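Methionine-R-sulfoxide reductase (Neisseria meningitidis, PDB 3MMH) catalyses the reduction of free methionine-R-sulfoxide to methionine and is built on a GAF domain. Local coordinates at residues A12-Y15 with R16-L19; L152-I155 with L156-R159. All coordinates share one frame; numbering follows the deposited sequence. Where two conformers were deposited one is given.

Contact 1: A12-Y15 with R16-L19; sequences AALY and REVL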
ATOM      1  N   ALA A  12      -8.894 -16.970  15.159  1.00 10.89           N
ATOM      2  CA  ALA A  12      -8.329 -16.491  16.423  1.00 11.45           C
ATOM      3  C   ALA A  12      -6.881 -16.983  16.579  1.00 10.90           C
ATOM      4  O   ALA A  12      -5.999 -16.189  16.968  1.00 11.47           O
ATOM      5  CB  ALA A  12      -9.219 -16.907  17.597  1.00 13.01           C
ATOM      6  N   ALA A  13      -6.627 -18.247  16.288  1.00 11.36           N
ATOM      7  CA  ALA A  13      -5.290 -18.771  16.399  1.00 11.91           C
ATOM      8  C   ALA A  13      -4.352 -18.017  15.458  1.00 10.59           C
ATOM      9  O   ALA A  13      -3.187 -17.803  15.778  1.00 11.69           O
ATOM     10  CB  ALA A  13      -5.285 -20.290  16.132  1.00 13.86           C
ATOM     11  N   LEU A  14      -4.829 -17.666  14.244  1.00 10.74           N
ATOM     12  CA  LEU A  14      -3.975 -16.964  13.303  1.00 10.50           C
ATOM     13  C   LEU A  14      -3.622 -15.568  13.803  1.00 10.03           C
ATOM     14  O   LEU A  14      -2.489 -15.134  13.685  1.00 10.47           O
ATOM     15  CB  LEU A  14      -4.608 -16.951  11.903  1.00 11.02           C
ATOM     16  CG  LEU A  14      -3.716 -16.372  10.791  1.00 11.11           C
ATOM     17  CD1 LEU A  14      -2.454 -17.120  10.608  1.00 14.00           C
ATOM     18  CD2 LEU A  14      -4.513 -16.308   9.482  1.00 12.97           C
ATOM     19  N   TYR A  15      -4.577 -14.849  14.386  1.00  9.53           N
ATOM     20  CA  TYR A  15      -4.227 -13.568  14.995  1.00  8.84           C
ATOM     21  C   TYR A  15      -3.165 -13.760  16.028  1.00 10.81           C
ATOM     22  O   TYR A  15      -2.240 -12.957  16.148  1.00 10.41           O
ATOM     23  CB  TYR A  15      -5.458 -12.907  15.636  1.00  9.76           C
ATOM     24  CG  TYR A  15      -6.349 -12.138  14.685  1.00  9.38           C
ATOM     25  CD1 TYR A  15      -5.877 -10.944  14.145  1.00  9.48           C
ATOM     26  CD2 TYR A  15      -7.632 -12.516  14.405  1.00  9.60           C
ATOM     27  CE1 TYR A  15      -6.701 -10.165  13.351  1.00  9.66           C
ATOM     28  CE2 TYR A  15      -8.471 -11.739  13.607  1.00  9.89           C
ATOM     29  CZ  TYR A  15      -7.986 -10.563  13.074  1.00  9.77           C
ATOM     30  OH  TYR A  15      -8.783  -9.740  12.322  1.00 10.19           O
ATOM     31  N   ARG A  16      -3.279 -14.750  16.922  1.00 10.77           N
ATOM     32  CA  ARG A  16      -2.278 -14.945  17.951  1.00 11.20           C
ATOM     33  C   ARG A  16      -0.899 -15.229  17.377  1.00 11.57           C
ATOM     34  O   ARG A  16       0.114 -14.859  17.953  1.00 13.25           O
ATOM     35  CB  ARG A  16      -2.713 -16.072  18.901  1.00 13.30           C
ATOM     36  CG  ARG A  16      -3.928 -15.724  19.711  1.00 14.43           C
ATOM     37  CD  ARG A  16      -4.274 -16.668  20.827  1.00 18.37           C
ATOM     38  NE  ARG A  16      -4.714 -17.961  20.363  1.00 23.61           N
ATOM     39  CZ  ARG A  16      -5.981 -18.347  20.202  1.00 28.01           C
ATOM     40  NH1 ARG A  16      -6.959 -17.482  20.385  1.00 29.75           N
ATOM     41  NH2 ARG A  16      -6.260 -19.605  19.801  1.00 33.51           N
ATOM     42  N   GLU A  17      -0.869 -15.919  16.244  1.00 12.35           N
ATOM     43  CA  GLU A  17       0.356 -16.187  15.511  1.00 13.54           C
ATOM     44  C   GLU A  17       0.955 -15.000  14.835  1.00 12.45           C
ATOM     45  O   GLU A  17       2.163 -14.796  14.870  1.00 13.84           O
ATOM     46  CB  GLU A  17       0.135 -17.341  14.514  1.00 14.11           C
ATOM     47  CG  GLU A  17       1.289 -17.840  13.772  1.00 16.42           C
ATOM     48  CD  GLU A  17       1.011 -19.002  12.860  1.00 18.42           C
ATOM     49  OE1 GLU A  17      -0.125 -19.314  12.599  1.00 20.23           O
ATOM     50  OE2 GLU A  17       1.969 -19.623  12.347  1.00 24.92           O
ATOM     51  N   VAL A  18       0.108 -14.159  14.238  1.00 11.40           N
ATOM     52  CA  VAL A  18       0.529 -13.124  13.358  0.60 12.21           C
ATOM     53  C   VAL A  18       0.787 -11.786  14.075  1.00 11.28           C
ATOM     54  O   VAL A  18       1.704 -11.060  13.689  1.00 11.92           O
ATOM     55  CB  VAL A  18      -0.472 -12.987  12.268  0.60 15.26           C
ATOM     56  CG1 VAL A  18      -0.301 -11.647  11.434  0.60 14.78           C
ATOM     57  CG2 VAL A  18      -0.312 -14.183  11.341  0.60 16.57           C
ATOM     58  N   LEU A  19      -0.005 -11.425  15.088  1.00 11.16           N
ATOM     59  CA  LEU A  19       0.229 -10.112  15.740  1.00 11.39           C
ATOM     60  C   LEU A  19       1.652  -9.981  16.250  1.00 10.93           C
ATOM     61  O   LEU A  19       2.235  -8.914  16.068  1.00 10.77           O
ATOM     62  CB  LEU A  19      -0.745  -9.844  16.878  1.00 12.90           C
ATOM     63  CG  LEU A  19      -1.955  -9.019  16.558  1.00 21.55           C
ATOM     64  CD1 LEU A  19      -2.688  -9.336  15.396  1.00 24.36           C
ATOM     65  CD2 LEU A  19      -2.810  -8.889  17.785  1.00 23.71           C
TER

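Contact 2: L152-I155 with L156-R159; sequences LAKI and LEKR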
ATOM      1  N   LEU A 152      -3.791  -4.672  17.583  1.00 10.44           N
ATOM      2  CA  LEU A 152      -2.920  -4.226  16.536  1.00 10.46           C
ATOM      3  C   LEU A 152      -2.888  -2.674  16.488  1.00 10.10           C
ATOM      4  O   LEU A 152      -1.820  -2.075  16.289  1.00 10.34           O
ATOM      5  CB  LEU A 152      -3.329  -4.795  15.203  1.00 10.20           C
ATOM      6  CG  LEU A 152      -2.454  -4.340  14.020  1.00 11.25           C
ATOM      7  CD1 LEU A 152      -0.986  -4.656  14.221  1.00 12.69           C
ATOM      8  CD2 LEU A 152      -2.990  -5.037  12.742  1.00 12.68           C
ATOM      9  N   ALA A 153      -4.044  -2.055  16.618  1.00  9.80           N
ATOM     10  CA  ALA A 153      -4.124  -0.601  16.645  1.00 11.26           C
ATOM     11  C   ALA A 153      -3.212  -0.002  17.694  1.00 10.89           C
ATOM     12  O   ALA A 153      -2.501   0.952  17.465  1.00 12.49           O
ATOM     13  CB  ALA A 153      -5.565  -0.062  16.740  1.00 12.45           C
ATOM     14  N   LYS A 154      -3.185  -0.632  18.889  1.00 11.99           N
ATOM     15  CA  LYS A 154      -2.287  -0.112  19.926  0.55 12.80           C
ATOM     16  C   LYS A 154      -0.797  -0.327  19.615  1.00 13.11           C
ATOM     17  O   LYS A 154       0.018   0.564  19.900  1.00 13.31           O
ATOM     18  CB  LYS A 154      -2.680  -0.710  21.291  0.55 13.58           C
ATOM     19  CG  LYS A 154      -4.085  -0.345  21.705  0.55 17.53           C
ATOM     20  CD  LYS A 154      -4.544  -0.886  23.041  0.55 22.39           C
ATOM     21  CE  LYS A 154      -5.764  -0.121  23.564  0.55 24.53           C
ATOM     22  NZ  LYS A 154      -7.059  -0.466  22.884  0.55 24.96           N
ATOM     23  N   ILE A 155      -0.454  -1.437  19.002  1.00 12.61           N
ATOM     24  CA  ILE A 155       0.897  -1.643  18.510  1.00 12.81           C
ATOM     25  C   ILE A 155       1.300  -0.555  17.536  1.00 11.73           C
ATOM     26  O   ILE A 155       2.371   0.042  17.612  1.00 12.80           O
ATOM     27  CB  ILE A 155       1.017  -3.048  17.859  1.00 13.19           C
ATOM     28  CG1 ILE A 155       0.965  -4.148  18.921  1.00 16.58           C
ATOM     29  CG2 ILE A 155       2.246  -3.187  16.969  1.00 14.50           C
ATOM     30  CD1 ILE A 155       0.692  -5.579  18.336  1.00 19.13           C
ATOM     31  N   LEU A 156       0.387  -0.203  16.608  1.00 10.41           N
ATOM     32  CA  LEU A 156       0.652   0.791  15.596  1.00  9.90           C
ATOM     33  C   LEU A 156       0.744   2.187  16.203  1.00 11.34           C
ATOM     34  O   LEU A 156       1.615   2.979  15.809  1.00 12.36           O
ATOM     35  CB  LEU A 156      -0.348   0.718  14.486  1.00 10.39           C
ATOM     36  CG  LEU A 156      -0.328  -0.541  13.646  1.00 10.47           C
ATOM     37  CD1 LEU A 156      -1.512  -0.545  12.689  1.00 12.50           C
ATOM     38  CD2 LEU A 156       0.998  -0.619  12.847  1.00 13.41           C
ATOM     39  N   GLU A 157      -0.114   2.506  17.158  1.00 11.45           N
ATOM     40  CA  GLU A 157      -0.046   3.775  17.822  1.00 12.59           C
ATOM     41  C   GLU A 157       1.342   4.045  18.382  1.00 11.81           C
ATOM     42  O   GLU A 157       1.876   5.172  18.346  1.00 13.07           O
ATOM     43  CB  GLU A 157      -1.127   3.896  18.920  1.00 12.40           C
ATOM     44  CG  GLU A 157      -2.532   4.017  18.392  0.90 12.59           C
ATOM     45  CD  GLU A 157      -3.613   3.737  19.440  0.90 14.91           C
ATOM     46  OE1 GLU A 157      -3.300   3.298  20.576  0.90 17.80           O
ATOM     47  OE2 GLU A 157      -4.764   3.939  19.076  0.90 16.33           O
ATOM     48  N   LYS A 158       1.930   3.028  18.999  1.00 12.10           N
ATOM     49  CA  LYS A 158       3.289   3.171  19.553  1.00 12.71           C
ATOM     50  C   LYS A 158       4.298   3.465  18.460  1.00 11.86           C
ATOM     51  O   LYS A 158       5.240   4.223  18.670  1.00 13.68           O
ATOM     52  CB  LYS A 158       3.706   1.981  20.408  1.00 14.00           C
ATOM     53  CG  LYS A 158       2.738   1.888  21.649  1.00 16.68           C
ATOM     54  CD  LYS A 158       2.994   0.683  22.471  1.00 22.67           C
ATOM     55  CE  LYS A 158       1.971   0.643  23.598  1.00 24.40           C
ATOM     56  NZ  LYS A 158       0.619   0.329  22.978  1.00 31.96           N
ATOM     57  N   ARG A 159       4.133   2.860  17.293  1.00 11.32           N
ATOM     58  CA  ARG A 159       5.025   3.175  16.158  1.00 11.49           C
ATOM     59  C   ARG A 159       4.813   4.568  15.626  1.00 11.05           C
ATOM     60  O   ARG A 159       5.773   5.206  15.173  1.00 11.71           O
ATOM     61  CB  ARG A 159       4.903   2.134  15.019  1.00 12.02           C
ATOM     62  CG  ARG A 159       5.215   0.715  15.470  1.00 12.93           C
ATOM     63  CD  ARG A 159       6.442   0.559  16.313  1.00 15.31           C
ATOM     64  NE  ARG A 159       7.659   1.027  15.644  1.00 13.71           N
ATOM     65  CZ  ARG A 159       8.704   1.490  16.275  1.00 13.24           C
ATOM     66  NH1 ARG A 159       8.673   1.681  17.589  1.00 16.05           N
ATOM     67  NH2 ARG A 159       9.782   1.842  15.538  1.00 15.62           N
TER

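Contact 1: A12-Y15 with R16-L19
Ala12, Ala13, Leu14 and Tyr15 give their carbonyls in turn to the backbone N-H groups of Arg16, Glu17, Val18 and Leu19, the i to i+4 ladder of an alpha-helix, with the bond from Leu19 N to Tyr15 O at 2.9 Å. This is the first half of helix 11-27, which packs against helices 32-47 and 143-165 of the GAF fold. Leu14 and Val18 make its apolar face toward Val42, Ala46 and Phe47 of helix 32-47; in one of the two conformers of Val18, its CG2 meets CD1 of Leu14 at 3.7 Å. One residue on, Tyr15 and Leu19 touch at 3.8 Å through ring atom CD1 and the leucine CD1, which sits at the ring edge near its plane. The tyrosine suits a mixed setting, since its ring lies against Phe47 and Tyr148 while its hydroxyl hydrogen-bonds Asp145. Glu17 sends an extended chain toward the N-terminal segment, where its carboxylate accepts from Ala8 N and Ser7 N and also bonds His5, pinning that segment to the helix. Arg16, on the exposed side, bends at chi3 (-68°) and folds its guanidinium back over the preceding turn. The small alanines leave room for it: one guanidinium face lies over Ala12 O and Ala13 CA, and NH1 approaches Ala12 CB at 3.6 Å.

Contact 2: L152-I155 with L156-R159
Leu152 and Leu156, one turn apart on helix 143-165 of the GAF domain, form the close-packed side of this contact. Their side chains meet obliquely, CG of Leu152 lying 4.1 Å from CD1 of Leu156, and as branched apolar chains they fill the interface with helix 32-47, both pressing on Thr39. The first torsion of Leu156 sets its CG beside the backbone N (chi1 -66°), which brings that carbon to 3.4 Å from Leu152 O. The backbone bond from Leu156 N to Leu152 O joins the same two residues at 2.9 Å. Ile155 turns to helix 11-27, meeting Glu23 and Val26.

Two polar residues are anchored at the flanks: Glu157 OE2 accepts from Phe122 N, while Arg159 gives NH2 to Glu29 O and belongs to a magnesium site with Thr30 and Asn35. The looser solvent side belongs to Lys154 and Lys158, whose long chains can extend into water or fold back. Lys158 bends at chi4 (70°) and brings NZ to 3.1 Å from Lys154 O, above the carbonyl plane, while its own backbone N bonds the same oxygen from the opposite face. This oxygen thus serves two donors, and the ammonium would probably polarise the carbonyl further.

Overall arrangement
From the N terminus the chain runs through a non-helical segment into helix 11-27, where contact 1 lies, then through helix 32-47 and the antiparallel sheet before reaching helix 143-165 and contact 2. Each contact lies within about two turns of a single helix and closes no loop beyond the turn; the two follow in series, neither nesting nor crossing. The centres of contact 1 and contact 2 are about 16 Å apart, and the nearest atoms of contact 1 and contact 2 about 4 Å apart, without touching. Both nevertheless face helix 32-47, and each reaches toward the other's helix, so together they tie three helices into one layer. Through Phe122, contact 2 also joins that layer to strand 115-123 of the sheet.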